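Local coordinates for glutamate ABC superfamily ATP binding cassette transporter, binding protein (Enterococcus faecium DO, PDB 5EYF) that probably serves as the solute-binding component of an ABC transporter, capturing glutamate between its two lobes for uptake into the cell, at residues B[21-24]-B[30-33]; B[68-73]-B[90-95]; B[142-147]-B[193-198]. All blocks are in the same frame, centred on the assembly; numbering follows the deposited sequence. Where two conformers were deposited one is given.

Interaction 1: residues B[21-24]-B[30-33]; sequences VKYD and MMDI. With GLU (glutamic acid), chain E.
Tyr23 and Met31 carry this contact, and a single backbone hydrogen bond pins it: Met31 N donates to Tyr23 O at 2.9 Å. The N-H points almost straight at its acceptor (167°), although the donor stands 38° out of the carbonyl plane. The same oxygen also receives a CA-H contact from Met30, with Met30 CA and Tyr23 O 3.4 Å apart, and is thus approached twice by one strand. Just beyond, Asp24 and Met30 form an antiparallel non-hydrogen-bonded pair whose side chains diverge. Here begins the small antiparallel sheet of strands 24-25, 29-32 and 37-39.

Apolar contact is added by the selenomethionine at Met31, which runs side by side with Tyr23. With CG anti to the backbone N (chi1 170°) and two bends farther out, its chain brings the terminal methyl obliquely against the ring, Met31 CE lying 3.3 Å from Tyr23 CE2. Val21 CG2 meets the ring edge in its plane, and Val38 of the neighbouring strand also touches Tyr23.

The charged group is that of Lys22, whose chain, bent at chi2 and chi4, carries its ammonium group into the ligand pocket. There Lys22 NZ donates to OE1 of the bound glutamate at 2.9 Å and also bonds to Ser67 OG. The chemistry therefore divides along consecutive residues: Tyr23 O bonds the loop after strand 16-21 to strand 29-32 of the small sheet, while Lys22 probably offsets the negative charge of the ligand's side-chain carboxylate, consistent with a pocket suited to an acidic amino acid.

Interaction 2: residues B[68-73]-B[90-95]; sequences KTRIPL and DERKKQ. With GLU (glutamic acid), chain E.
The guanidinium groups of Arg70 and Arg92 meet at their NH2 atoms, 3.1 Å apart, with planes turned 73° from each other. Ligand OE1 and Arg92 NH2 lie at the edge of the Arg70 group, whereas Arg70 NH2 comes obliquely to that of Arg92, which has ligand O at its edge. Arg70 NH1 donates to OE1 of the bound glutamate at 2.8 Å and Arg70 NH2 to OE2 at 3.1 Å, a forked grip on the side-chain carboxylate; NH2 adds a weak bond to ligand O. Arg92 takes the other end: NH1 reaches ligand O at 2.7 Å, nearly straight at 170°, and NH2 reaches OXT at 2.8 Å. The ligand's carboxylates probably allow the two donors to lie this close and balance their charge. Such paired reading of both carboxylates fits a glutamate-binding site. Both arginine chains are extended from CG to NE and cross at about a right angle.

Beside them Ile71 CD1 lies across the Gln95 amide in the conformer given.

Arg70 and Ile71 stand on helix 70-75, and Arg92 on the weakly bonded helix 90-93. Met86, in the loop region before the second helix, touches both Ile71 and Arg92, while Phe98 of strand 96-98 packs on Arg92.

Interaction 3: residues B[142-147]-B[193-198]; sequences RQHAPD and GTFTNE. With MG (magnesium ion), chain D.
His144 and Phe195 form an offset edge-to-face pair, the edge of Phe195 turned to the imidazole face with ring centroids 5.5 Å apart and planes at 60°. Phe195 CD1 does the touching, 3.8 Å from His144 CG. Phe195 O lies over one face of the imidazole, displaced toward its rim and 3.4 Å from His144 NE2; the angle is too poor for a hydrogen bond. Thr196 CG2 completes this shell, coming obliquely to His144 CE1 at 3.8 Å.

The imidazole is oriented from within its own helix, since His144 ND1 bonds to Asn140 O. Helix 136-144 links the parallel strands 128-132 and 149-153 as a beta-alpha-beta crossover, in one lobe of the two-lobed fold of family 3 solute-binding proteins, and the ring sits at the helix's last turn.

On the other side, Thr196 is fixed by polar bonds. Its OG1 donates to the anti lone pair of Glu198 OE2 at 2.7 Å and accepts from Gln107 N, while Glu198 OE1 bonds to Thr87 OG1, which also binds the glutamate. Farther out, Asn197 OD1 binds magnesium at 2.1 Å. Four waters and Asn197 OD1 of the second subunit fill the remaining positions, and one of those waters is held by Thr194 OG1 and by Thr196 O, to which it donates.

Overall arrangement
Interactions 1 and 2 converge on the bound glutamate and touch directly, Lys22 CE lying 3.6 Å from Arg70 NH1; in interaction 3 the touching residues stand off from the ligand, although Glu198 of the same segment touches it. Interaction 1 is a surface contact in which one backbone bond crosses between a loop and a small peripheral sheet. Interaction 2 is partly buried, and in it two arginines from two helical segments share the bound glutamate. The buried one is interaction 3, an aromatic contact between a helix end and a loop, about 27 Å from interaction 1, centre to centre, and on the opposite side of the chain's centre. Residue ranges 90-95 and 193-198 both also meet the second subunit, the latter sharing a magnesium ion with it.

Interaction 1: residues B[21-24]-B[30-33]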
loop_
_atom_site.group_PDB
_atom_site.type_symbol
_atom_site.label_atom_id
_atom_site.label_comp_id
_atom_site.label_asym_id
_atom_site.label_seq_id
_atom_site.Cartn_x
_atom_site.Cartn_y
_atom_site.Cartn_z
ATOM N N VAL B 21 2.524 -13.630 -17.491
ATOM C CA VAL B 21 2.702 -12.180 -17.469
ATOM C C VAL B 21 1.743 -11.549 -18.456
ATOM O O VAL B 21 1.307 -12.187 -19.417
ATOM C CB VAL B 21 4.162 -11.762 -17.814
ATOM C CG1 VAL B 21 5.157 -12.243 -16.749
ATOM C CG2 VAL B 21 4.572 -12.278 -19.220
ATOM N N LYS B 22 1.422 -10.275 -18.214
ATOM C CA LYS B 22 0.704 -9.503 -19.208
ATOM C C LYS B 22 1.580 -9.292 -20.434
ATOM O O LYS B 22 2.814 -9.220 -20.338
ATOM C CB LYS B 22 0.266 -8.150 -18.638
ATOM C CG LYS B 22 -0.591 -8.235 -17.354
ATOM C CD LYS B 22 -1.770 -9.182 -17.507
ATOM C CE LYS B 22 -2.787 -9.061 -16.356
ATOM N NZ LYS B 22 -3.647 -7.840 -16.391
ATOM N N TYR B 23 0.929 -9.195 -21.599
ATOM C CA TYR B 23 1.612 -8.815 -22.830
ATOM C C TYR B 23 1.221 -7.426 -23.306
ATOM O O TYR B 23 1.756 -6.957 -24.320
ATOM C CB TYR B 23 1.336 -9.821 -23.970
ATOM C CG TYR B 23 2.193 -11.082 -23.969
ATOM C CD1 TYR B 23 2.780 -11.569 -22.807
ATOM C CD2 TYR B 23 2.415 -11.783 -25.148
ATOM C CE1 TYR B 23 3.563 -12.738 -22.814
ATOM C CE2 TYR B 23 3.196 -12.938 -25.165
ATOM C CZ TYR B 23 3.760 -13.414 -24.008
ATOM O OH TYR B 23 4.524 -14.569 -24.079
ATOM N N ASP B 24 0.308 -6.755 -22.605
ATOM C CA ASP B 24 -0.290 -5.521 -23.085
ATOM C C ASP B 24 -0.160 -4.383 -22.083
ATOM O O ASP B 24 -0.828 -3.352 -22.237
ATOM C CB ASP B 24 -1.775 -5.741 -23.425
ATOM C CG ASP B 24 -2.659 -5.833 -22.166
ATOM O OD1 ASP B 24 -2.188 -6.335 -21.098
ATOM O OD2 ASP B 24 -3.824 -5.394 -22.265
HETATM N N MSE B 30 4.844 -6.161 -21.416
HETATM C CA MSE B 30 4.452 -5.667 -22.721
HETATM C C MSE B 30 5.257 -6.375 -23.786
HETATM O O MSE B 30 6.476 -6.355 -23.728
HETATM C CB MSE B 30 4.704 -4.172 -22.795
HETATM C CG MSE B 30 4.900 -3.659 -24.184
HETATM SE SE MSE B 30 3.493 -2.419 -24.497
HETATM C CE MSE B 30 2.033 -3.667 -24.680
HETATM N N MSE B 31 4.595 -6.990 -24.765
HETATM C CA MSE B 31 5.331 -7.634 -25.847
HETATM C C MSE B 31 5.966 -6.586 -26.743
HETATM O O MSE B 31 5.280 -5.705 -27.260
HETATM C CB MSE B 31 4.421 -8.533 -26.663
HETATM C CG MSE B 31 5.109 -9.029 -27.935
HETATM SE SE MSE B 31 6.681 -10.153 -27.609
HETATM C CE MSE B 31 5.796 -11.691 -26.859
ATOM N N ASP B 32 7.277 -6.673 -26.910
ATOM C CA ASP B 32 8.004 -5.784 -27.800
ATOM C C ASP B 32 8.093 -6.455 -29.162
ATOM O O ASP B 32 8.633 -7.558 -29.277
ATOM C CB ASP B 32 9.397 -5.473 -27.258
ATOM C CG ASP B 32 10.171 -4.548 -28.171
ATOM O OD1 ASP B 32 9.944 -3.323 -28.093
ATOM O OD2 ASP B 32 10.997 -5.047 -28.962
ATOM N N ILE B 33 7.558 -5.786 -30.181
ATOM C CA ILE B 33 7.347 -6.423 -31.484
ATOM C C ILE B 33 8.678 -6.667 -32.192
ATOM O O ILE B 33 8.907 -7.742 -32.762
ATOM C CB ILE B 33 6.393 -5.572 -32.344
ATOM C CG1 ILE B 33 4.925 -5.837 -31.974
ATOM C CG2 ILE B 33 6.608 -5.845 -33.828
ATOM C CD1 ILE B 33 4.521 -5.361 -30.579
HETATM N N GLU E . -4.342 -4.793 -10.006
HETATM C CA GLU E . -5.767 -4.894 -10.360
HETATM C C GLU E . -6.235 -6.340 -10.269
HETATM O O GLU E . -5.450 -7.249 -9.967
HETATM C CB GLU E . -6.049 -4.323 -11.764
HETATM C CG GLU E . -5.077 -4.779 -12.852
HETATM C CD GLU E . -5.261 -6.225 -13.301
HETATM O OE1 GLU E . -4.266 -6.817 -13.734
HETATM O OE2 GLU E . -6.397 -6.753 -13.309
HETATM O OXT GLU E . -7.429 -6.635 -10.479
#

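Interaction 2: residues B[68-73]-B[90-95]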
loop_
_atom_site.group_PDB
_atom_site.type_symbol
_atom_site.label_atom_id
_atom_site.label_comp_id
_atom_site.label_asym_id
_atom_site.label_seq_id
_atom_site.Cartn_x
_atom_site.Cartn_y
_atom_site.Cartn_z
ATOM N N LYS B 68 -8.506 -12.081 -17.038
ATOM C CA LYS B 68 -9.495 -13.148 -17.109
ATOM C C LYS B 68 -8.847 -14.528 -17.051
ATOM O O LYS B 68 -9.335 -15.414 -16.336
ATOM C CB LYS B 68 -10.343 -12.998 -18.382
ATOM C CG LYS B 68 -11.706 -12.370 -18.104
ATOM C CD LYS B 68 -12.450 -12.079 -19.383
ATOM C CE LYS B 68 -12.882 -13.367 -20.067
ATOM N NZ LYS B 68 -13.917 -14.111 -19.283
ATOM N N THR B 69 -7.747 -14.734 -17.778
ATOM C CA THR B 69 -7.211 -16.076 -17.920
ATOM C C THR B 69 -6.171 -16.432 -16.876
ATOM O O THR B 69 -5.816 -17.607 -16.762
ATOM C CB THR B 69 -6.577 -16.257 -19.304
ATOM O OG1 THR B 69 -5.467 -15.359 -19.425
ATOM C CG2 THR B 69 -7.600 -15.972 -20.408
ATOM N N ARG B 70 -5.701 -15.472 -16.073
ATOM C CA ARG B 70 -4.512 -15.775 -15.282
ATOM C C ARG B 70 -4.780 -16.864 -14.242
ATOM O O ARG B 70 -3.986 -17.804 -14.111
ATOM C CB ARG B 70 -3.940 -14.504 -14.644
ATOM C CG ARG B 70 -4.867 -13.710 -13.765
ATOM C CD ARG B 70 -4.231 -12.378 -13.425
ATOM N NE ARG B 70 -5.231 -11.538 -12.769
ATOM C CZ ARG B 70 -5.170 -10.220 -12.635
ATOM N NH1 ARG B 70 -4.112 -9.522 -13.056
ATOM N NH2 ARG B 70 -6.199 -9.594 -12.059
ATOM N N ILE B 71 -5.885 -16.778 -13.499
ATOM C CA ILE B 71 -6.107 -17.820 -12.491
ATOM C C ILE B 71 -6.423 -19.162 -13.175
ATOM O O ILE B 71 -5.839 -20.183 -12.796
ATOM C CB ILE B 71 -7.184 -17.403 -11.469
ATOM C CG1 ILE B 71 -6.674 -16.252 -10.575
ATOM C CG2 ILE B 71 -7.583 -18.597 -10.600
ATOM C CD1 ILE B 71 -7.694 -15.860 -9.517
ATOM N N PRO B 72 -7.315 -19.244 -14.173
ATOM C CA PRO B 72 -7.510 -20.540 -14.856
ATOM C C PRO B 72 -6.225 -21.181 -15.362
ATOM O O PRO B 72 -6.024 -22.376 -15.139
ATOM C CB PRO B 72 -8.475 -20.183 -15.997
ATOM C CG PRO B 72 -9.277 -19.066 -15.442
ATOM C CD PRO B 72 -8.289 -18.238 -14.635
ATOM N N LEU B 73 -5.312 -20.403 -15.958
ATOM C CA LEU B 73 -4.049 -20.949 -16.443
ATOM C C LEU B 73 -3.156 -21.400 -15.300
ATOM O O LEU B 73 -2.495 -22.441 -15.393
ATOM C CB LEU B 73 -3.329 -19.904 -17.288
ATOM C CG LEU B 73 -3.974 -19.706 -18.654
ATOM C CD1 LEU B 73 -3.414 -18.455 -19.320
ATOM C CD2 LEU B 73 -3.690 -20.934 -19.489
ATOM N N ASP B 90 -8.450 -11.085 -0.220
ATOM C CA ASP B 90 -8.904 -12.286 0.490
ATOM C C ASP B 90 -9.760 -13.182 -0.400
ATOM O O ASP B 90 -9.699 -14.409 -0.276
ATOM C CB ASP B 90 -9.639 -11.922 1.782
ATOM C CG ASP B 90 -8.703 -11.834 2.958
ATOM O OD1 ASP B 90 -7.572 -12.331 2.832
ATOM O OD2 ASP B 90 -9.090 -11.301 4.015
ATOM N N GLU B 91 -10.532 -12.592 -1.317
ATOM C CA GLU B 91 -11.339 -13.384 -2.243
ATOM C C GLU B 91 -10.465 -14.180 -3.210
ATOM O O GLU B 91 -10.800 -15.316 -3.572
ATOM C CB GLU B 91 -12.290 -12.452 -2.985
ATOM C CG GLU B 91 -13.023 -11.487 -2.028
ATOM C CD GLU B 91 -12.387 -10.089 -1.939
ATOM O OE1 GLU B 91 -12.631 -9.297 -2.881
ATOM O OE2 GLU B 91 -11.663 -9.782 -0.949
ATOM N N ARG B 92 -9.353 -13.594 -3.657
ATOM C CA ARG B 92 -8.412 -14.317 -4.497
ATOM C C ARG B 92 -7.624 -15.345 -3.707
ATOM O O ARG B 92 -7.243 -16.390 -4.262
ATOM C CB ARG B 92 -7.494 -13.319 -5.180
ATOM C CG ARG B 92 -8.199 -12.604 -6.344
ATOM C CD ARG B 92 -7.394 -11.454 -6.905
ATOM N NE ARG B 92 -8.072 -10.801 -8.032
ATOM C CZ ARG B 92 -7.571 -9.766 -8.704
ATOM N NH1 ARG B 92 -6.371 -9.281 -8.361
ATOM N NH2 ARG B 92 -8.230 -9.248 -9.745
ATOM N N LYS B 93 -7.398 -15.084 -2.408
ATOM C CA LYS B 93 -6.702 -16.047 -1.564
ATOM C C LYS B 93 -7.486 -17.345 -1.387
ATOM O O LYS B 93 -6.912 -18.349 -0.963
ATOM C CB LYS B 93 -6.365 -15.393 -0.219
ATOM C CG LYS B 93 -5.264 -14.325 -0.382
ATOM C CD LYS B 93 -4.914 -13.609 0.904
ATOM C CE LYS B 93 -4.397 -14.576 1.934
ATOM N NZ LYS B 93 -3.696 -13.922 3.076
ATOM N N LYS B 94 -8.777 -17.365 -1.720
ATOM C CA LYS B 94 -9.470 -18.644 -1.790
ATOM C C LYS B 94 -8.999 -19.495 -2.958
ATOM O O LYS B 94 -9.132 -20.725 -2.905
ATOM C CB LYS B 94 -10.974 -18.415 -1.920
ATOM C CG LYS B 94 -11.502 -17.459 -0.894
ATOM C CD LYS B 94 -11.250 -17.977 0.476
ATOM C CE LYS B 94 -12.095 -17.221 1.475
ATOM N NZ LYS B 94 -11.582 -17.398 2.855
ATOM N N GLN B 95 -8.475 -18.856 -4.007
ATOM C CA GLN B 95 -8.123 -19.492 -5.271
ATOM C C GLN B 95 -6.634 -19.782 -5.396
ATOM O O GLN B 95 -6.251 -20.793 -6.004
ATOM C CB GLN B 95 -8.558 -18.597 -6.447
ATOM C CG GLN B 95 -10.076 -18.291 -6.535
ATOM C CD GLN B 95 -10.425 -17.257 -7.613
ATOM O OE1 GLN B 95 -10.667 -17.602 -8.776
ATOM N NE2 GLN B 95 -10.455 -15.983 -7.224
HETATM N N GLU E . -4.342 -4.793 -10.006
HETATM C CA GLU E . -5.767 -4.894 -10.360
HETATM C C GLU E . -6.235 -6.340 -10.269
HETATM O O GLU E . -5.450 -7.249 -9.967
HETATM C CB GLU E . -6.049 -4.323 -11.764
HETATM C CG GLU E . -5.077 -4.779 -12.852
HETATM C CD GLU E . -5.261 -6.225 -13.301
HETATM O OE1 GLU E . -4.266 -6.817 -13.734
HETATM O OE2 GLU E . -6.397 -6.753 -13.309
HETATM O OXT GLU E . -7.429 -6.635 -10.479
#

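Interaction 3: residues B[142-147]-B[193-198]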
loop_
_atom_site.group_PDB
_atom_site.type_symbol
_atom_site.label_atom_id
_atom_site.label_comp_id
_atom_site.label_asym_id
_atom_site.label_seq_id
_atom_site.Cartn_x
_atom_site.Cartn_y
_atom_site.Cartn_z
ATOM N N ARG B 142 -17.922 0.589 -8.780
ATOM C CA ARG B 142 -19.307 0.477 -8.356
ATOM C C ARG B 142 -19.440 0.704 -6.858
ATOM O O ARG B 142 -20.512 1.077 -6.383
ATOM C CB ARG B 142 -19.872 -0.883 -8.781
ATOM C CG ARG B 142 -19.883 -1.042 -10.303
ATOM C CD ARG B 142 -20.585 -2.298 -10.822
ATOM N NE ARG B 142 -20.785 -2.232 -12.277
ATOM C CZ ARG B 142 -20.054 -2.896 -13.170
ATOM N NH1 ARG B 142 -19.081 -3.697 -12.758
ATOM N NH2 ARG B 142 -20.300 -2.771 -14.474
ATOM N N GLN B 143 -18.363 0.531 -6.108
ATOM C CA GLN B 143 -18.376 0.839 -4.689
ATOM C C GLN B 143 -18.062 2.304 -4.400
ATOM O O GLN B 143 -18.795 2.970 -3.658
ATOM C CB GLN B 143 -17.379 -0.061 -3.969
ATOM C CG GLN B 143 -17.185 0.295 -2.508
ATOM C CD GLN B 143 -16.330 -0.720 -1.797
ATOM O OE1 GLN B 143 -16.289 -1.876 -2.191
ATOM N NE2 GLN B 143 -15.631 -0.294 -0.758
ATOM N N HIS B 144 -16.983 2.825 -4.988
ATOM C CA HIS B 144 -16.545 4.173 -4.650
ATOM C C HIS B 144 -17.278 5.245 -5.447
ATOM O O HIS B 144 -17.221 6.418 -5.076
ATOM C CB HIS B 144 -15.029 4.280 -4.856
ATOM C CG HIS B 144 -14.241 3.527 -3.830
ATOM N ND1 HIS B 144 -13.770 2.248 -4.039
ATOM C CD2 HIS B 144 -13.883 3.858 -2.567
ATOM C CE1 HIS B 144 -13.127 1.835 -2.960
ATOM N NE2 HIS B 144 -13.195 2.787 -2.046
ATOM N N ALA B 145 -17.956 4.858 -6.527
ATOM C CA ALA B 145 -18.763 5.762 -7.345
ATOM C C ALA B 145 -20.038 5.023 -7.727
ATOM O O ALA B 145 -20.282 4.725 -8.899
ATOM C CB ALA B 145 -17.989 6.221 -8.580
ATOM N N PRO B 146 -20.879 4.707 -6.739
ATOM C CA PRO B 146 -21.968 3.744 -6.972
ATOM C C PRO B 146 -23.001 4.199 -7.984
ATOM O O PRO B 146 -23.726 3.356 -8.522
ATOM C CB PRO B 146 -22.588 3.579 -5.577
ATOM C CG PRO B 146 -22.275 4.850 -4.879
ATOM C CD PRO B 146 -20.912 5.259 -5.375
ATOM N N ASP B 147 -23.094 5.495 -8.261
ATOM C CA ASP B 147 -24.037 6.017 -9.237
ATOM C C ASP B 147 -23.455 6.083 -10.638
ATOM O O ASP B 147 -24.202 6.294 -11.597
ATOM C CB ASP B 147 -24.495 7.421 -8.827
ATOM C CG ASP B 147 -25.252 7.425 -7.525
ATOM O OD1 ASP B 147 -25.976 6.440 -7.255
ATOM O OD2 ASP B 147 -25.120 8.412 -6.771
ATOM N N GLY B 193 -5.477 11.478 -7.457
ATOM C CA GLY B 193 -4.779 10.532 -6.574
ATOM C C GLY B 193 -5.304 9.109 -6.726
ATOM O O GLY B 193 -5.727 8.695 -7.819
ATOM N N THR B 194 -5.295 8.347 -5.621
ATOM C CA THR B 194 -5.791 6.972 -5.659
ATOM C C THR B 194 -6.934 6.815 -4.674
ATOM O O THR B 194 -6.974 7.486 -3.639
ATOM C CB THR B 194 -4.684 5.915 -5.346
ATOM O OG1 THR B 194 -4.116 6.150 -4.058
ATOM C CG2 THR B 194 -3.582 5.919 -6.421
ATOM N N PHE B 195 -7.867 5.916 -4.979
ATOM C CA PHE B 195 -8.983 5.696 -4.067
ATOM C C PHE B 195 -9.091 4.241 -3.620
ATOM O O PHE B 195 -10.054 3.882 -2.928
ATOM C CB PHE B 195 -10.317 6.201 -4.670
ATOM C CG PHE B 195 -10.656 5.638 -6.033
ATOM C CD1 PHE B 195 -11.415 4.478 -6.154
ATOM C CD2 PHE B 195 -10.217 6.274 -7.188
ATOM C CE1 PHE B 195 -11.730 3.958 -7.441
ATOM C CE2 PHE B 195 -10.527 5.775 -8.457
ATOM C CZ PHE B 195 -11.270 4.620 -8.585
ATOM N N THR B 196 -8.113 3.407 -3.975
ATOM C CA THR B 196 -7.950 2.103 -3.356
ATOM C C THR B 196 -6.472 1.869 -3.093
ATOM O O THR B 196 -5.605 2.583 -3.613
ATOM C CB THR B 196 -8.438 0.954 -4.231
ATOM O OG1 THR B 196 -7.532 0.795 -5.332
ATOM C CG2 THR B 196 -9.865 1.191 -4.750
ATOM N N ASN B 197 -6.175 0.827 -2.317
ATOM C CA ASN B 197 -4.827 0.269 -2.301
ATOM C C ASN B 197 -4.824 -1.006 -3.126
ATOM O O ASN B 197 -5.729 -1.828 -2.994
ATOM C CB ASN B 197 -4.386 -0.016 -0.868
ATOM C CG ASN B 197 -4.272 1.243 -0.071
ATOM O OD1 ASN B 197 -3.865 2.284 -0.598
ATOM N ND2 ASN B 197 -4.656 1.177 1.186
ATOM N N GLU B 198 -3.817 -1.166 -3.988
ATOM C CA GLU B 198 -3.707 -2.340 -4.861
ATOM C C GLU B 198 -2.315 -2.917 -4.687
ATOM O O GLU B 198 -1.436 -2.690 -5.523
ATOM C CB GLU B 198 -3.957 -1.977 -6.330
ATOM C CG GLU B 198 -5.313 -1.310 -6.619
ATOM C CD GLU B 198 -6.512 -2.224 -6.494
ATOM O OE1 GLU B 198 -6.425 -3.427 -6.762
ATOM O OE2 GLU B 198 -7.600 -1.733 -6.137
HETATM MG MG MG D . -2.115 3.268 -1.188
HETATM O O HOH W 1 -3.117 3.737 -2.959
HETATM O O HOH W 2 -1.417 1.554 -2.055
HETATM O O HOH W 3 -2.588 5.150 -0.429
HETATM O O HOH W 4 -1.316 2.815 0.705
#